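Long-range contacts in putative cytosine/guanine deaminase (Unidentified, PDB 2PAJ), which catalyses the zinc-dependent hydrolytic deamination of 2-amino-4-hydroxypteridines, with isoxanthopterin among its substrates, releasing ammonium: residues Ile20-Arg25 with Lys405-Tyr410; Cys131-Asp136 with Gly161-Leu166; Ile68-Val73 with Trp389-Gly394; Pro422-Leu427 with Gly439-Met444; Val165-Gly170 with Arg214-Pro219. All blocks are in the same frame, centred on the assembly; numbering follows the deposited sequence.

Contacts 2 and 5 share V165 and L166 and follow strand 163-168 through the barrel, pairing it first with strand 131-136 and then with strand 213-217. They lie nearest the metal site: the side chain of D136 in contact 2 and that of L167 in contact 5 are each about 9 Å from the zinc ion. Contact 3 joins the same barrel wall one strand earlier, since A132 N probably hydrogen-bonds to W72 O (3.1 Å). Contact 1 lies against contact 3, their centres about 9 Å apart, with M21 N 3.0 Å from I68 O. Contact 4 stands apart in the small beta region, its centre about 35 Å from that of contact 5.

Contact 1. Residues Ile20-Arg25 with Lys405-Tyr410; sequences IMTGGR and KVAVGY
The carbonyl oxygen of T22 receives two donors from residues 405-406. The amide of V406 gives the true hydrogen bond, V406 N to T22 O 3.2 Å with an N-H...O angle of 156°, arriving tilted from the carbonyl plane. The CA-H of K405 adds a weaker contact, K405 CA to T22 O 3.5 Å. V406 is the centre of an inverse gamma turn, which bends the chain just where its amide is used. Its branched side chain points back at the partner: V406 CG2 rests on M21 O (3.6 Å), and V406 CG1 packs 4.3 Å from I20 CG2, an apolar fit. T22 turns its methyl CG2, anti to the backbone N, toward V406 O. K405 is extended beyond CG and runs alongside two glycines, its CG 4.0 Å from G23 O and its CE 4.2 Å from G24 CA; the positive phi at G23 favours glycine. K405 NZ forms a salt bridge to D30, whose other carboxylate oxygen accepts the amide of R25. The two loops are therefore joined by one backbone bond and aliphatic packing, while D30 probably balances the lysine charge and links it to the backbone of R25.

Contact 2. Residues Cys131-Asp136 with Gly161-Leu166; sequences CATVAD and GLRFVL
T133 and R163 cross obliquely on one face of a parallel strand pair, T133 OG1 lying 3.5 Å from R163 CD and near the plane of the guanidinium at its edge. The arginine is extended from CG to NE, which carries its charge past the threonine to D413, its salt-bridge partner, and to the carbonyl of A211. Further along this face A135 CB meets V165 CB at 3.9 Å; a small residue beside a beta-branched one fills the interior side of the sheet closely.

The other face includes V134, F164 and D136. F164 has CG anti to the backbone N (chi1 -170°), which leans the ring toward the neighbouring strand, past V134 O to D136: F164 CZ comes 3.7 Å from D136 CB, approaching obliquely, and the ring also meets F154 edge-to-face. D136 shares that torsion (chi1 179°), and its OD1 accepts the amide of L79, just after the zinc ligand H78. Nearer the start, L162 CD1 touches V134 CG2 at 4.2 Å.

Four backbone bonds join the strands, from R163 N to A132 O (3.0 Å) through D136 N to V165 O (3.1 Å). G161, with positive phi, closes helix 149-159 in a Schellman motif, completing a beta-alpha-beta crossover of the TIM barrel that carries the amidohydrolase metal site.

Contact 3. Residues Ile68-Val73 with Trp389-Gly394; sequences IYPAWV and WGTAGG
The indole of W72 meets the helix edge-on: G390 O lies near the ring plane, 3.4 Å from W72 CE3, while T391 CG2 approaches the same end obliquely, 3.8 Å from CE3. Next to CZ3, W72 CH2 lies in the plane of the Y69 ring, at its edge. With CG anti to the carbonyl carbon (chi1 -56°), W72 brings the edge of its six-membered ring to G390, and because G390 has no side chain, W72 CZ3 can come within 4.1 Å of G390 CA.

G390 O is also the polar link of the contact. It accepts V73 N at 2.9 Å with an N-H...O angle of 164°, and the CA-H of W72 makes a weaker approach. The helix has a wider pi-type turn at 389-393, the place where this carbonyl is turned to the strand. A water 2.7 Å from V73 O and 2.8 Å from W389 O adds a second link.

T391 puts its methyl against P70, the two side chains crossing at about a right angle, and its OG1 bonds back to I387 O within the helix; a threonine thus offers carbon to the strand and oxygen to its own turn. V73 CG2 lies 3.4 Å from T391 O and V73 CG1 4.0 Å from G394 C, where another glycine allows close approach.

Strand 67-73 pairs with strands 131-136 and 414-418, and near I68 with 19-20; A71 packs on A132 and V73 on T133, while M346, I347 and V350 of helix 346-359 pack against W72.

Contact 4. Residues Pro422-Leu427 with Gly439-Met444; sequences PRYFGL and GRPSVM
The backbones stay well apart, R423 CA 8.0 Å from G439 CA and Y424 CA 8.9 Å from P441 CA, so two long side chains of 422-427 do the bridging and no hydrogen bond spans the gap. R423 lays its guanidinium flat on G439: the CA of G439 stands 3.5 Å above the plane, over its centre. Glycine suits this place twice, having no side chain to hold the flat group off and adopting a positive phi. The arginine gets there by setting CG between its backbone N and carbonyl carbon (chi1 55°) and bending at chi3 (35°). That fold also places R423 CG 3.6 Å above the centre of the Y424 ring. R423 NE hydrogen-bonds to S437 O, which holds the guanidinium over the glycine.

Y424 reaches across to P441, the two side chains meeting at about a right angle, with Y424 CZ 3.9 Å from P441 CB. The hydroxyl lies against the proline ring and 3.6 Å from R440 C. Although it is near P441 N, that nitrogen carries no hydrogen and its lone pair is delocalised into the peptide, so the contact is packing. The hydroxyl end of the tyrosine against the proline suits the buried half, while R423 and G439 are exposed at the surface, where crystal neighbours touch them.

A type II turn from Y424 to L427 leads the first loop onward to helix 433-436, before the chain enters strand 442-448. That strand runs antiparallel to strand 414-418, with P441 packed on Y417 and R440 salt-bridged to D457 just after strand 451-455.

Contact 5. Residues Val165-Gly170 with Arg214-Pro219; sequences VLLRGG and RVVMAP
Two adjacent parallel strands of the TIM barrel wall, 163-168 and 213-217, meet at L166 and V216, V216 N bonding to L166 O at 2.8 Å. L166 N donates to R214 O at 2.9 Å, from above the carbonyl plane. The pairing ends with A218 N to R168 O at 3.0 Å, after a weak bond between R168 N and V216 O.

V165, L167, R214 and V216 put their side chains on one face. V165 CG1 touches V216 CG1 at 3.7 Å, the two crossing at a slant, whereas L167 and V216 lie side by side and point the same way, L167 CD2 resting against both methyls of V216. L167 CB also meets A218 CB at 3.9 Å. This face looks into the barrel, where in amidohydrolases the metal site lies at the C-terminal strand ends: the side chain of L167 is about 5 Å from that of the zinc ligand H76, and both L167 and V216 rest on H246. Compact aliphatic V165, L167, V216 and A218 suit this packed interior, while R214 leads away to weak bonds with D206 O and S208 O.

L166 and R168 point the other way. L166 packs on L153 and F154 of helix 149-159. R168 turns sharply at chi2 (-69°), taking its guanidinium to salt bridges with D196 and E188 and cation-pi contacts with Y141 and Y193.

Contact 1. Residues Ile20-Arg25 with Lys405-Tyr410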
# COMPACT_ATOMS: atom_id res chain seq x y z
N ILE A 20 -13.26 0.45 -18.57
CA ILE A 20 -13.47 0.58 -17.13
C ILE A 20 -13.28 -0.74 -16.38
O ILE A 20 -14.15 -1.61 -16.43
CB ILE A 20 -14.89 1.08 -16.81
CG1 ILE A 20 -15.19 2.38 -17.57
CG2 ILE A 20 -15.02 1.33 -15.32
CD1 ILE A 20 -16.61 2.91 -17.38
N MET A 21 -12.16 -0.90 -15.69
CA MET A 21 -11.93 -2.11 -14.91
C MET A 21 -12.47 -1.88 -13.49
O MET A 21 -12.16 -0.88 -12.84
CB MET A 21 -10.44 -2.45 -14.89
CG MET A 21 -9.80 -2.64 -16.27
SD MET A 21 -10.69 -3.71 -17.45
CE MET A 21 -10.30 -5.32 -16.84
N THR A 22 -13.30 -2.80 -13.01
CA THR A 22 -13.94 -2.69 -11.71
C THR A 22 -13.15 -3.14 -10.50
O THR A 22 -13.46 -2.74 -9.38
CB THR A 22 -15.23 -3.48 -11.68
OG1 THR A 22 -15.92 -3.31 -12.91
CG2 THR A 22 -16.12 -2.98 -10.53
N GLY A 23 -12.15 -3.97 -10.72
CA GLY A 23 -11.39 -4.47 -9.60
C GLY A 23 -12.23 -5.53 -8.92
O GLY A 23 -12.11 -5.78 -7.73
N GLY A 24 -13.11 -6.16 -9.71
CA GLY A 24 -13.97 -7.20 -9.19
C GLY A 24 -13.37 -8.57 -9.42
O GLY A 24 -12.49 -8.73 -10.26
N ARG A 25 -13.85 -9.56 -8.69
CA ARG A 25 -13.35 -10.92 -8.81
C ARG A 25 -13.67 -11.54 -10.16
O ARG A 25 -13.44 -12.74 -10.37
CB ARG A 25 -13.93 -11.79 -7.68
CG ARG A 25 -13.84 -11.14 -6.31
CD ARG A 25 -13.95 -12.13 -5.15
NE ARG A 25 -13.79 -11.48 -3.84
CZ ARG A 25 -13.64 -12.12 -2.68
NH1 ARG A 25 -13.61 -13.46 -2.63
NH2 ARG A 25 -13.50 -11.43 -1.55
N LYS A 405 -12.98 -0.55 -5.35
CA LYS A 405 -13.87 -1.01 -6.41
C LYS A 405 -14.54 0.14 -7.14
O LYS A 405 -15.07 1.05 -6.51
CB LYS A 405 -14.95 -1.90 -5.83
CG LYS A 405 -14.85 -3.36 -6.19
CD LYS A 405 -16.06 -4.07 -5.63
CE LYS A 405 -16.22 -5.48 -6.13
NZ LYS A 405 -17.59 -5.97 -5.74
N VAL A 406 -14.52 0.10 -8.47
CA VAL A 406 -15.19 1.15 -9.22
C VAL A 406 -16.62 0.64 -9.40
O VAL A 406 -16.97 0.05 -10.42
CB VAL A 406 -14.53 1.42 -10.60
CG1 VAL A 406 -15.14 2.67 -11.22
CG2 VAL A 406 -13.05 1.59 -10.43
N ALA A 407 -17.44 0.83 -8.36
CA ALA A 407 -18.82 0.40 -8.37
C ALA A 407 -19.63 1.45 -7.62
O ALA A 407 -19.12 2.09 -6.72
CB ALA A 407 -18.95 -0.96 -7.69
N VAL A 408 -20.87 1.63 -8.02
CA VAL A 408 -21.72 2.63 -7.38
C VAL A 408 -21.89 2.32 -5.88
O VAL A 408 -22.16 1.18 -5.50
CB VAL A 408 -23.10 2.71 -8.12
CG1 VAL A 408 -23.80 1.37 -8.10
CG2 VAL A 408 -23.96 3.78 -7.49
N GLY A 409 -21.68 3.33 -5.05
CA GLY A 409 -21.80 3.15 -3.61
C GLY A 409 -20.45 3.17 -2.90
O GLY A 409 -20.37 3.44 -1.70
N TYR A 410 -19.39 2.88 -3.65
CA TYR A 410 -18.05 2.85 -3.09
C TYR A 410 -17.38 4.21 -3.08
O TYR A 410 -17.84 5.16 -3.72
CB TYR A 410 -17.19 1.86 -3.85
CG TYR A 410 -17.50 0.43 -3.57
CD1 TYR A 410 -18.70 -0.15 -4.01
CD2 TYR A 410 -16.59 -0.37 -2.86
CE1 TYR A 410 -18.97 -1.48 -3.76
CE2 TYR A 410 -16.85 -1.70 -2.60
CZ TYR A 410 -18.05 -2.25 -3.05
OH TYR A 410 -18.32 -3.58 -2.81

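Contact 2. Residues Cys131-Asp136 with Gly161-Leu166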
# COMPACT_ATOMS: atom_id res chain seq x y z
N CYS A 131 -1.73 5.08 -7.26
CA CYS A 131 -2.05 4.58 -5.93
C CYS A 131 -2.66 5.69 -5.06
O CYS A 131 -2.11 6.78 -4.96
CB CYS A 131 -0.78 4.03 -5.28
SG CYS A 131 -0.96 3.47 -3.59
N ALA A 132 -3.81 5.40 -4.44
CA ALA A 132 -4.48 6.39 -3.59
C ALA A 132 -4.46 6.01 -2.09
O ALA A 132 -4.60 6.86 -1.21
CB ALA A 132 -5.90 6.59 -4.07
N THR A 133 -4.30 4.71 -1.82
CA THR A 133 -4.25 4.19 -0.46
C THR A 133 -2.88 3.55 -0.25
O THR A 133 -2.55 2.56 -0.89
CB THR A 133 -5.32 3.12 -0.21
OG1 THR A 133 -6.57 3.54 -0.76
CG2 THR A 133 -5.49 2.90 1.28
N VAL A 134 -2.10 4.13 0.65
CA VAL A 134 -0.77 3.63 0.94
C VAL A 134 -0.70 3.11 2.37
O VAL A 134 -1.31 3.67 3.28
CB VAL A 134 0.28 4.74 0.77
CG1 VAL A 134 1.67 4.15 0.87
CG2 VAL A 134 0.07 5.46 -0.55
N ALA A 135 0.03 2.03 2.56
CA ALA A 135 0.21 1.44 3.87
C ALA A 135 1.71 1.34 4.09
O ALA A 135 2.41 0.73 3.29
CB ALA A 135 -0.43 0.05 3.94
N ASP A 136 2.21 1.99 5.14
CA ASP A 136 3.63 1.94 5.42
C ASP A 136 3.92 1.15 6.69
O ASP A 136 3.29 1.37 7.72
CB ASP A 136 4.21 3.35 5.53
CG ASP A 136 5.70 3.33 5.86
OD1 ASP A 136 6.48 2.73 5.08
OD2 ASP A 136 6.10 3.90 6.90
N GLY A 161 -3.31 14.33 -0.12
CA GLY A 161 -4.71 13.94 -0.22
C GLY A 161 -4.96 12.45 -0.28
O GLY A 161 -6.05 12.02 -0.66
N LEU A 162 -3.97 11.67 0.14
CA LEU A 162 -4.04 10.21 0.12
C LEU A 162 -4.52 9.57 1.42
O LEU A 162 -4.33 10.13 2.50
CB LEU A 162 -2.66 9.63 -0.21
CG LEU A 162 -1.76 10.31 -1.24
CD1 LEU A 162 -0.42 9.61 -1.29
CD2 LEU A 162 -2.44 10.30 -2.60
N ARG A 163 -5.15 8.40 1.31
CA ARG A 163 -5.58 7.68 2.50
C ARG A 163 -4.31 7.02 2.99
O ARG A 163 -3.58 6.45 2.18
CB ARG A 163 -6.57 6.56 2.17
CG ARG A 163 -7.85 6.94 1.49
CD ARG A 163 -8.62 5.66 1.20
NE ARG A 163 -9.83 5.89 0.44
CZ ARG A 163 -10.93 6.44 0.96
NH1 ARG A 163 -10.94 6.79 2.23
NH2 ARG A 163 -11.99 6.65 0.19
N PHE A 164 -4.05 7.08 4.29
CA PHE A 164 -2.85 6.47 4.83
C PHE A 164 -3.16 5.43 5.89
O PHE A 164 -4.07 5.59 6.69
CB PHE A 164 -1.94 7.55 5.42
CG PHE A 164 -0.58 7.04 5.80
CD1 PHE A 164 0.31 6.60 4.82
CD2 PHE A 164 -0.20 6.99 7.13
CE1 PHE A 164 1.57 6.11 5.17
CE2 PHE A 164 1.05 6.51 7.50
CZ PHE A 164 1.95 6.06 6.52
N VAL A 165 -2.40 4.34 5.87
CA VAL A 165 -2.58 3.27 6.84
C VAL A 165 -1.25 3.07 7.55
O VAL A 165 -0.28 2.61 6.96
CB VAL A 165 -2.99 1.95 6.14
CG1 VAL A 165 -3.10 0.83 7.15
CG2 VAL A 165 -4.29 2.12 5.42
N LEU A 166 -1.21 3.43 8.83
CA LEU A 166 0.02 3.28 9.61
C LEU A 166 0.19 1.88 10.18
O LEU A 166 -0.66 1.39 10.92
CB LEU A 166 0.05 4.30 10.75
CG LEU A 166 1.27 4.22 11.67
CD1 LEU A 166 2.55 4.37 10.87
CD2 LEU A 166 1.16 5.28 12.75

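Contact 3. Residues Ile68-Val73 with Trp389-Gly394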
# COMPACT_ATOMS: atom_id res chain seq x y z
N ILE A 68 -9.94 3.57 -17.36
CA ILE A 68 -10.22 3.81 -15.95
C ILE A 68 -9.98 2.53 -15.16
O ILE A 68 -10.35 1.44 -15.59
CB ILE A 68 -11.67 4.32 -15.75
CG1 ILE A 68 -11.80 5.72 -16.36
CG2 ILE A 68 -12.03 4.37 -14.28
CD1 ILE A 68 -13.17 6.31 -16.27
N TYR A 69 -9.34 2.69 -14.01
CA TYR A 69 -8.99 1.61 -13.08
C TYR A 69 -9.31 2.14 -11.69
O TYR A 69 -9.46 3.35 -11.50
CB TYR A 69 -7.47 1.38 -13.09
CG TYR A 69 -6.85 0.37 -14.05
CD1 TYR A 69 -7.26 0.28 -15.39
CD2 TYR A 69 -5.78 -0.43 -13.63
CE1 TYR A 69 -6.63 -0.59 -16.27
CE2 TYR A 69 -5.14 -1.30 -14.50
CZ TYR A 69 -5.56 -1.37 -15.82
OH TYR A 69 -4.91 -2.20 -16.69
N PRO A 70 -9.47 1.25 -10.70
CA PRO A 70 -9.74 1.82 -9.38
C PRO A 70 -8.32 2.15 -8.90
O PRO A 70 -7.37 1.46 -9.28
CB PRO A 70 -10.39 0.66 -8.63
CG PRO A 70 -9.84 -0.53 -9.28
CD PRO A 70 -9.84 -0.17 -10.74
N ALA A 71 -8.14 3.22 -8.13
CA ALA A 71 -6.80 3.58 -7.64
C ALA A 71 -6.15 2.40 -6.90
O ALA A 71 -6.85 1.58 -6.31
CB ALA A 71 -6.89 4.81 -6.74
N TRP A 72 -4.83 2.30 -6.95
CA TRP A 72 -4.16 1.19 -6.29
C TRP A 72 -4.17 1.28 -4.77
O TRP A 72 -4.28 2.36 -4.18
CB TRP A 72 -2.69 1.08 -6.72
CG TRP A 72 -2.45 0.95 -8.18
CD1 TRP A 72 -1.91 1.88 -9.02
CD2 TRP A 72 -2.82 -0.16 -9.00
NE1 TRP A 72 -1.92 1.42 -10.31
CE2 TRP A 72 -2.48 0.17 -10.33
CE3 TRP A 72 -3.41 -1.41 -8.75
CZ2 TRP A 72 -2.71 -0.70 -11.41
CZ3 TRP A 72 -3.64 -2.27 -9.81
CH2 TRP A 72 -3.29 -1.91 -11.13
N VAL A 73 -4.06 0.12 -4.14
CA VAL A 73 -4.02 0.00 -2.69
C VAL A 73 -2.72 -0.75 -2.37
O VAL A 73 -2.59 -1.94 -2.66
CB VAL A 73 -5.22 -0.80 -2.16
CG1 VAL A 73 -5.19 -0.83 -0.64
CG2 VAL A 73 -6.50 -0.19 -2.65
N TRP A 389 -6.11 -7.99 -7.02
CA TRP A 389 -5.12 -8.05 -5.96
C TRP A 389 -4.60 -6.67 -5.59
O TRP A 389 -4.44 -6.36 -4.41
CB TRP A 389 -3.95 -8.92 -6.38
CG TRP A 389 -4.29 -10.36 -6.52
CD1 TRP A 389 -5.38 -10.99 -6.00
CD2 TRP A 389 -3.49 -11.38 -7.12
NE1 TRP A 389 -5.31 -12.35 -6.23
CE2 TRP A 389 -4.16 -12.62 -6.91
CE3 TRP A 389 -2.26 -11.38 -7.81
CZ2 TRP A 389 -3.65 -13.85 -7.37
CZ3 TRP A 389 -1.76 -12.60 -8.27
CH2 TRP A 389 -2.45 -13.82 -8.04
N GLY A 390 -4.37 -5.84 -6.60
CA GLY A 390 -3.83 -4.50 -6.38
C GLY A 390 -4.81 -3.44 -5.96
O GLY A 390 -4.41 -2.31 -5.63
N THR A 391 -6.10 -3.78 -5.95
CA THR A 391 -7.13 -2.83 -5.57
C THR A 391 -8.04 -3.37 -4.46
O THR A 391 -7.68 -3.32 -3.29
CB THR A 391 -7.99 -2.39 -6.80
OG1 THR A 391 -8.63 -3.53 -7.37
CG2 THR A 391 -7.11 -1.75 -7.87
N ALA A 392 -9.20 -3.89 -4.84
CA ALA A 392 -10.19 -4.41 -3.89
C ALA A 392 -9.66 -5.52 -2.97
O ALA A 392 -10.12 -5.66 -1.84
CB ALA A 392 -11.40 -4.90 -4.66
N GLY A 393 -8.70 -6.30 -3.46
CA GLY A 393 -8.14 -7.36 -2.64
C GLY A 393 -7.38 -6.77 -1.46
O GLY A 393 -7.51 -7.23 -0.33
N GLY A 394 -6.58 -5.75 -1.72
CA GLY A 394 -5.82 -5.14 -0.65
C GLY A 394 -6.71 -4.40 0.33
O GLY A 394 -6.45 -4.37 1.52
O HOH W 1 -3.38 -4.55 -2.63

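Contact 4. Residues Pro422-Leu427 with Gly439-Met444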
# COMPACT_ATOMS: atom_id res chain seq x y z
N PRO A 422 3.98 5.90 -26.87
CA PRO A 422 4.03 4.90 -27.93
C PRO A 422 4.00 3.42 -27.54
O PRO A 422 3.67 2.58 -28.37
CB PRO A 422 5.29 5.27 -28.71
CG PRO A 422 6.05 6.18 -27.81
CD PRO A 422 4.99 6.94 -27.10
N ARG A 423 4.31 3.10 -26.29
CA ARG A 423 4.28 1.69 -25.88
C ARG A 423 2.86 1.15 -25.95
O ARG A 423 2.65 -0.06 -26.05
CB ARG A 423 4.81 1.52 -24.45
CG ARG A 423 4.11 2.39 -23.38
CD ARG A 423 4.45 1.93 -21.97
NE ARG A 423 5.83 1.44 -21.87
CZ ARG A 423 6.91 2.20 -21.71
NH1 ARG A 423 6.81 3.51 -21.61
NH2 ARG A 423 8.10 1.64 -21.68
N TYR A 424 1.88 2.05 -25.92
CA TYR A 424 0.47 1.67 -25.96
C TYR A 424 -0.09 1.63 -27.37
O TYR A 424 -1.14 1.04 -27.62
CB TYR A 424 -0.35 2.63 -25.12
CG TYR A 424 0.17 2.80 -23.72
CD1 TYR A 424 0.73 4.01 -23.30
CD2 TYR A 424 0.11 1.75 -22.80
CE1 TYR A 424 1.22 4.17 -22.03
CE2 TYR A 424 0.59 1.90 -21.52
CZ TYR A 424 1.14 3.11 -21.14
OH TYR A 424 1.63 3.25 -19.87
N PHE A 425 0.61 2.28 -28.30
CA PHE A 425 0.19 2.33 -29.69
C PHE A 425 0.20 0.92 -30.29
O PHE A 425 1.26 0.32 -30.41
CB PHE A 425 1.13 3.23 -30.49
CG PHE A 425 1.18 4.65 -30.00
CD1 PHE A 425 2.04 5.57 -30.59
CD2 PHE A 425 0.39 5.07 -28.93
CE1 PHE A 425 2.11 6.87 -30.15
CE2 PHE A 425 0.45 6.38 -28.47
CZ PHE A 425 1.32 7.29 -29.08
N GLY A 426 -0.98 0.40 -30.64
CA GLY A 426 -1.07 -0.94 -31.21
C GLY A 426 -1.69 -2.02 -30.31
O GLY A 426 -1.62 -3.21 -30.63
N LEU A 427 -2.27 -1.61 -29.19
CA LEU A 427 -2.91 -2.54 -28.27
C LEU A 427 -4.35 -2.80 -28.69
O LEU A 427 -5.13 -1.87 -28.84
CB LEU A 427 -2.93 -1.97 -26.86
CG LEU A 427 -1.68 -2.08 -26.00
CD1 LEU A 427 -1.87 -1.29 -24.71
CD2 LEU A 427 -1.39 -3.55 -25.74
N GLY A 439 6.74 0.58 -18.32
CA GLY A 439 6.79 2.03 -18.26
C GLY A 439 5.96 2.62 -17.14
O GLY A 439 6.06 2.22 -15.98
N ARG A 440 5.13 3.59 -17.49
CA ARG A 440 4.27 4.25 -16.51
C ARG A 440 3.25 5.10 -17.24
O ARG A 440 3.60 6.12 -17.83
CB ARG A 440 5.10 5.15 -15.59
CG ARG A 440 4.26 5.98 -14.63
CD ARG A 440 5.03 7.09 -13.92
NE ARG A 440 4.07 8.11 -13.51
CZ ARG A 440 3.88 9.26 -14.14
NH1 ARG A 440 4.60 9.57 -15.21
NH2 ARG A 440 2.92 10.08 -13.74
N PRO A 441 1.97 4.70 -17.21
CA PRO A 441 0.98 5.51 -17.91
C PRO A 441 0.83 6.90 -17.33
O PRO A 441 1.20 7.16 -16.19
CB PRO A 441 -0.29 4.67 -17.82
CG PRO A 441 -0.11 3.91 -16.57
CD PRO A 441 1.34 3.52 -16.60
N SER A 442 0.31 7.80 -18.15
CA SER A 442 0.10 9.18 -17.78
C SER A 442 -1.20 9.33 -16.99
O SER A 442 -2.27 9.03 -17.50
CB SER A 442 0.06 10.02 -19.07
OG SER A 442 -0.19 11.39 -18.84
N VAL A 443 -1.10 9.76 -15.73
CA VAL A 443 -2.29 9.95 -14.90
C VAL A 443 -2.92 11.31 -15.20
O VAL A 443 -2.53 12.34 -14.63
CB VAL A 443 -2.00 9.86 -13.38
CG1 VAL A 443 -1.95 8.41 -12.94
CG2 VAL A 443 -0.69 10.53 -13.07
N MET A 444 -3.90 11.32 -16.10
CA MET A 444 -4.56 12.56 -16.45
C MET A 444 -5.43 12.88 -15.25
O MET A 444 -5.72 14.04 -14.97
CB MET A 444 -5.41 12.38 -17.73
CG MET A 444 -6.80 11.79 -17.53
SD MET A 444 -8.10 13.06 -17.40
CE MET A 444 -9.12 12.63 -18.83

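Contact 5. Residues Val165-Gly170 with Arg214-Pro219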
# COMPACT_ATOMS: atom_id res chain seq x y z
N VAL A 165 -2.40 4.34 5.87
CA VAL A 165 -2.58 3.27 6.84
C VAL A 165 -1.25 3.07 7.55
O VAL A 165 -0.28 2.61 6.96
CB VAL A 165 -2.99 1.95 6.14
CG1 VAL A 165 -3.10 0.83 7.15
CG2 VAL A 165 -4.29 2.12 5.42
N LEU A 166 -1.21 3.43 8.83
CA LEU A 166 0.02 3.28 9.61
C LEU A 166 0.19 1.88 10.18
O LEU A 166 -0.66 1.39 10.92
CB LEU A 166 0.05 4.30 10.75
CG LEU A 166 1.27 4.22 11.67
CD1 LEU A 166 2.55 4.37 10.87
CD2 LEU A 166 1.16 5.28 12.75
N LEU A 167 1.30 1.24 9.82
CA LEU A 167 1.61 -0.10 10.30
C LEU A 167 2.74 0.07 11.32
O LEU A 167 3.91 -0.15 11.03
CB LEU A 167 2.07 -0.99 9.14
CG LEU A 167 1.25 -0.99 7.84
CD1 LEU A 167 1.87 -1.97 6.86
CD2 LEU A 167 -0.18 -1.36 8.13
N ARG A 168 2.36 0.47 12.53
CA ARG A 168 3.29 0.73 13.63
C ARG A 168 4.15 -0.48 13.95
O ARG A 168 3.69 -1.43 14.58
CB ARG A 168 2.49 1.17 14.86
CG ARG A 168 3.18 2.17 15.78
CD ARG A 168 4.36 1.57 16.52
NE ARG A 168 4.90 2.48 17.54
CZ ARG A 168 5.95 2.21 18.30
NH1 ARG A 168 6.58 1.06 18.18
NH2 ARG A 168 6.37 3.11 19.19
N GLY A 169 5.40 -0.44 13.51
CA GLY A 169 6.31 -1.54 13.74
C GLY A 169 7.26 -1.33 14.90
O GLY A 169 7.22 -0.31 15.57
N GLY A 170 8.12 -2.31 15.13
CA GLY A 170 9.09 -2.20 16.21
C GLY A 170 9.49 -3.53 16.81
O GLY A 170 9.10 -4.60 16.34
N ARG A 214 -5.82 5.25 9.29
CA ARG A 214 -5.88 3.97 9.96
C ARG A 214 -4.60 3.65 10.70
O ARG A 214 -3.54 4.17 10.37
CB ARG A 214 -6.15 2.87 8.95
CG ARG A 214 -7.57 2.82 8.50
CD ARG A 214 -8.11 1.44 8.72
NE ARG A 214 -9.53 1.50 9.02
CZ ARG A 214 -10.30 0.43 9.11
NH1 ARG A 214 -9.79 -0.78 8.91
NH2 ARG A 214 -11.59 0.57 9.39
N VAL A 215 -4.72 2.77 11.68
CA VAL A 215 -3.60 2.35 12.51
C VAL A 215 -3.67 0.85 12.70
O VAL A 215 -4.74 0.31 12.91
CB VAL A 215 -3.64 3.04 13.90
CG1 VAL A 215 -2.49 2.55 14.77
CG2 VAL A 215 -3.60 4.55 13.75
N VAL A 216 -2.53 0.17 12.62
CA VAL A 216 -2.50 -1.27 12.83
C VAL A 216 -1.25 -1.71 13.62
O VAL A 216 -0.19 -1.09 13.54
CB VAL A 216 -2.65 -2.08 11.45
CG1 VAL A 216 -2.70 -1.14 10.28
CG2 VAL A 216 -1.52 -3.06 11.26
N MET A 217 -1.43 -2.77 14.41
CA MET A 217 -0.40 -3.38 15.26
C MET A 217 0.56 -4.15 14.34
O MET A 217 0.18 -5.19 13.80
CB MET A 217 -1.09 -4.36 16.22
CG MET A 217 -0.19 -5.12 17.20
SD MET A 217 0.48 -4.10 18.53
CE MET A 217 2.19 -4.23 18.22
N ALA A 218 1.79 -3.68 14.19
CA ALA A 218 2.73 -4.33 13.27
C ALA A 218 4.19 -4.58 13.66
O ALA A 218 5.11 -4.06 13.02
CB ALA A 218 2.70 -3.58 11.94
N PRO A 219 4.43 -5.41 14.68
CA PRO A 219 5.82 -5.69 15.08
C PRO A 219 6.60 -6.19 13.84
O PRO A 219 6.24 -7.22 13.27
CB PRO A 219 5.66 -6.78 16.14
CG PRO A 219 4.32 -6.46 16.74
CD PRO A 219 3.48 -6.14 15.54